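PDB 5EPW: nucleoprotein from Human coronavirus NL63, which probably packages the positive-strand viral RNA genome into a helical ribonucleocapsid and takes part in virion assembly, this chain being its C-terminal dimerization domain. Local coordinates for residues A68-N73 / K107-F112. Numbering follows the deposited sequence.
Sequences AELIPN and KNLPKF
Leu70 reaches from the type I beta turn Ala68-Ile71 to helix 109-115, joining two parts of the coronavirus nucleocapsid C-terminal domain that are separated in sequence by helix 74-79 and the hairpin of strands 82-88 and 91-103.

One methyl makes most of the apolar approaches. Leu70 CG stands anti to its carbonyl carbon (chi1 -65°) and the chain then extends (chi2 -178°), which carries CD1 to the helix near Leu109 and Phe112. Leu70 CD1 lies 3.8 Å from Leu109 CA and 3.9 Å from Phe112 CB, so it meets backbone and side-chain roots rather than side-chain ends; Leu70 CD1 to Leu109 CD1 is a looser 4.4 Å. Leu70 CB approaches the Phe112 ring obliquely, 3.9 Å from Phe112 CD2. All three residues are buried, and Met100 of strand 91-103 also packs against Leu70.

The second subunit closes in on the same loop: its Trp26 packs on Leu70 and donates NE1 to Glu69 O, while its Tyr96 packs on Phe112 and hydrogen-bonds through OH to Leu70 O. The turn is thus held from both chains, consistent with the domain's predicted dimerization role.

The polar part lies beside this apolar patch, between Glu69 and Asn108. Their carboxylate and amide planes are 82° apart, and Asn108 ND2 comes 3.6 Å from Glu69 CB, a van der Waals approach to the aliphatic part of the glutamate. Asn108 OD1 accepts a hydrogen bond from Gln66 NE2 on helix 64-68, which helps fix the amide's rotation. Water 1 completes the link, donating to Glu69 OE1 at 2.7 Å and accepting from Asn108 ND2 at 3.1 Å.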
loop_
_atom_site.group_PDB
_atom_site.type_symbol
_atom_site.label_atom_id
_atom_site.label_comp_id
_atom_site.label_asym_id
_atom_site.label_seq_id
_atom_site.Cartn_x
_atom_site.Cartn_y
_atom_site.Cartn_z
ATOM N N ALA B 68 -4.411 7.708 -7.613
ATOM C CA ALA B 68 -4.200 6.291 -7.787
ATOM C C ALA B 68 -3.055 5.912 -8.708
ATOM O O ALA B 68 -2.514 4.776 -8.680
ATOM C CB ALA B 68 -5.495 5.581 -8.170
ATOM N N GLU B 69 -2.724 6.834 -9.619
ATOM C CA GLU B 69 -1.580 6.545 -10.490
ATOM C C GLU B 69 -0.257 6.335 -9.712
ATOM O O GLU B 69 0.702 5.703 -10.282
ATOM C CB GLU B 69 -1.349 7.717 -11.466
ATOM C CG GLU B 69 -2.514 7.842 -12.471
ATOM C CD GLU B 69 -2.612 6.779 -13.426
ATOM O OE1 GLU B 69 -1.704 6.665 -14.248
ATOM O OE2 GLU B 69 -3.426 5.861 -13.286
ATOM N N LEU B 70 -0.199 6.839 -8.482
ATOM C CA LEU B 70 1.002 6.842 -7.618
ATOM C C LEU B 70 0.818 5.960 -6.342
ATOM O O LEU B 70 1.558 6.092 -5.394
ATOM C CB LEU B 70 1.479 8.199 -7.244
ATOM C CG LEU B 70 1.982 9.044 -8.420
ATOM C CD1 LEU B 70 2.462 10.339 -7.936
ATOM C CD2 LEU B 70 2.997 8.320 -9.337
ATOM N N ILE B 71 -0.111 4.977 -6.419
ATOM C CA ILE B 71 -0.336 4.029 -5.279
ATOM C C ILE B 71 0.054 2.675 -5.822
ATOM O O ILE B 71 -0.483 2.201 -6.856
ATOM C CB ILE B 71 -1.840 4.012 -4.802
ATOM C CG1 ILE B 71 -2.373 5.394 -4.470
ATOM C CG2 ILE B 71 -1.887 3.004 -3.615
ATOM C CD1 ILE B 71 -3.842 5.419 -4.203
ATOM N N PRO B 72 1.019 1.908 -5.159
ATOM C CA PRO B 72 1.254 0.554 -5.673
ATOM C C PRO B 72 0.120 -0.406 -5.626
ATOM O O PRO B 72 -0.749 -0.294 -4.674
ATOM C CB PRO B 72 2.340 -0.005 -4.740
ATOM C CG PRO B 72 2.146 0.810 -3.568
ATOM C CD PRO B 72 1.727 2.221 -3.938
ATOM N N ASN B 73 0.170 -1.374 -6.524
ATOM C CA ASN B 73 -0.759 -2.449 -6.473
ATOM C C ASN B 73 -0.443 -3.489 -5.439
ATOM O O ASN B 73 0.610 -3.405 -4.765
ATOM C CB ASN B 73 -0.995 -3.036 -7.910
ATOM C CG ASN B 73 0.151 -3.893 -8.362
ATOM O OD1 ASN B 73 0.499 -4.952 -7.657
ATOM N ND2 ASN B 73 0.791 -3.480 -9.453
ATOM N N LYS B 107 3.889 13.910 -14.186
ATOM C CA LYS B 107 2.837 14.885 -14.159
ATOM C C LYS B 107 1.797 14.689 -13.067
ATOM O O LYS B 107 1.037 15.527 -12.779
ATOM C CB LYS B 107 2.100 14.879 -15.532
ATOM C CG LYS B 107 2.867 15.541 -16.683
ATOM C CD LYS B 107 2.048 15.427 -18.015
ATOM C CE LYS B 107 2.904 15.157 -19.232
ATOM N NZ LYS B 107 4.228 15.782 -19.156
ATOM N N ASN B 108 1.839 13.524 -12.446
ATOM C CA ASN B 108 0.902 13.199 -11.374
ATOM C C ASN B 108 1.470 13.482 -10.006
ATOM O O ASN B 108 0.733 13.512 -9.034
ATOM C CB ASN B 108 0.544 11.736 -11.519
ATOM C CG ASN B 108 -0.108 11.423 -12.843
ATOM O OD1 ASN B 108 -0.980 12.187 -13.335
ATOM N ND2 ASN B 108 0.256 10.324 -13.444
ATOM N N LEU B 109 2.739 13.774 -9.932
ATOM C CA LEU B 109 3.415 13.980 -8.657
ATOM C C LEU B 109 2.912 15.237 -7.905
ATOM O O LEU B 109 2.659 15.301 -6.693
ATOM C CB LEU B 109 4.960 13.981 -8.842
ATOM C CG LEU B 109 5.848 14.155 -7.655
ATOM C CD1 LEU B 109 5.656 13.036 -6.605
ATOM C CD2 LEU B 109 7.266 14.173 -8.159
ATOM N N PRO B 110 2.702 16.400 -8.604
ATOM C CA PRO B 110 2.276 17.537 -7.841
ATOM C C PRO B 110 0.918 17.381 -7.108
ATOM O O PRO B 110 0.775 17.876 -6.005
ATOM C CB PRO B 110 2.148 18.664 -8.899
ATOM C CG PRO B 110 3.059 18.199 -9.946
ATOM C CD PRO B 110 3.060 16.717 -10.021
ATOM N N LYS B 111 -0.039 16.700 -7.753
ATOM C CA LYS B 111 -1.325 16.409 -7.093
ATOM C C LYS B 111 -1.126 15.550 -5.820
ATOM O O LYS B 111 -1.762 15.805 -4.815
ATOM C CB LYS B 111 -2.158 15.641 -8.085
ATOM C CG LYS B 111 -3.567 15.181 -7.576
ATOM C CD LYS B 111 -4.416 16.344 -7.178
ATOM C CE LYS B 111 -5.873 15.972 -6.859
ATOM N NZ LYS B 111 -6.627 17.226 -6.532
ATOM N N PHE B 112 -0.250 14.550 -5.974
ATOM C CA PHE B 112 0.046 13.668 -4.756
ATOM C C PHE B 112 0.602 14.519 -3.600
ATOM O O PHE B 112 0.187 14.462 -2.476
ATOM C CB PHE B 112 0.889 12.554 -5.182
ATOM C CG PHE B 112 1.046 11.476 -4.136
ATOM C CD1 PHE B 112 1.954 11.622 -3.112
ATOM C CD2 PHE B 112 0.262 10.379 -4.228
ATOM C CE1 PHE B 112 2.082 10.598 -2.165
ATOM C CE2 PHE B 112 0.373 9.318 -3.319
ATOM C CZ PHE B 112 1.259 9.460 -2.272
HETATM O O HOH W 1 -0.854 8.708 -15.791
#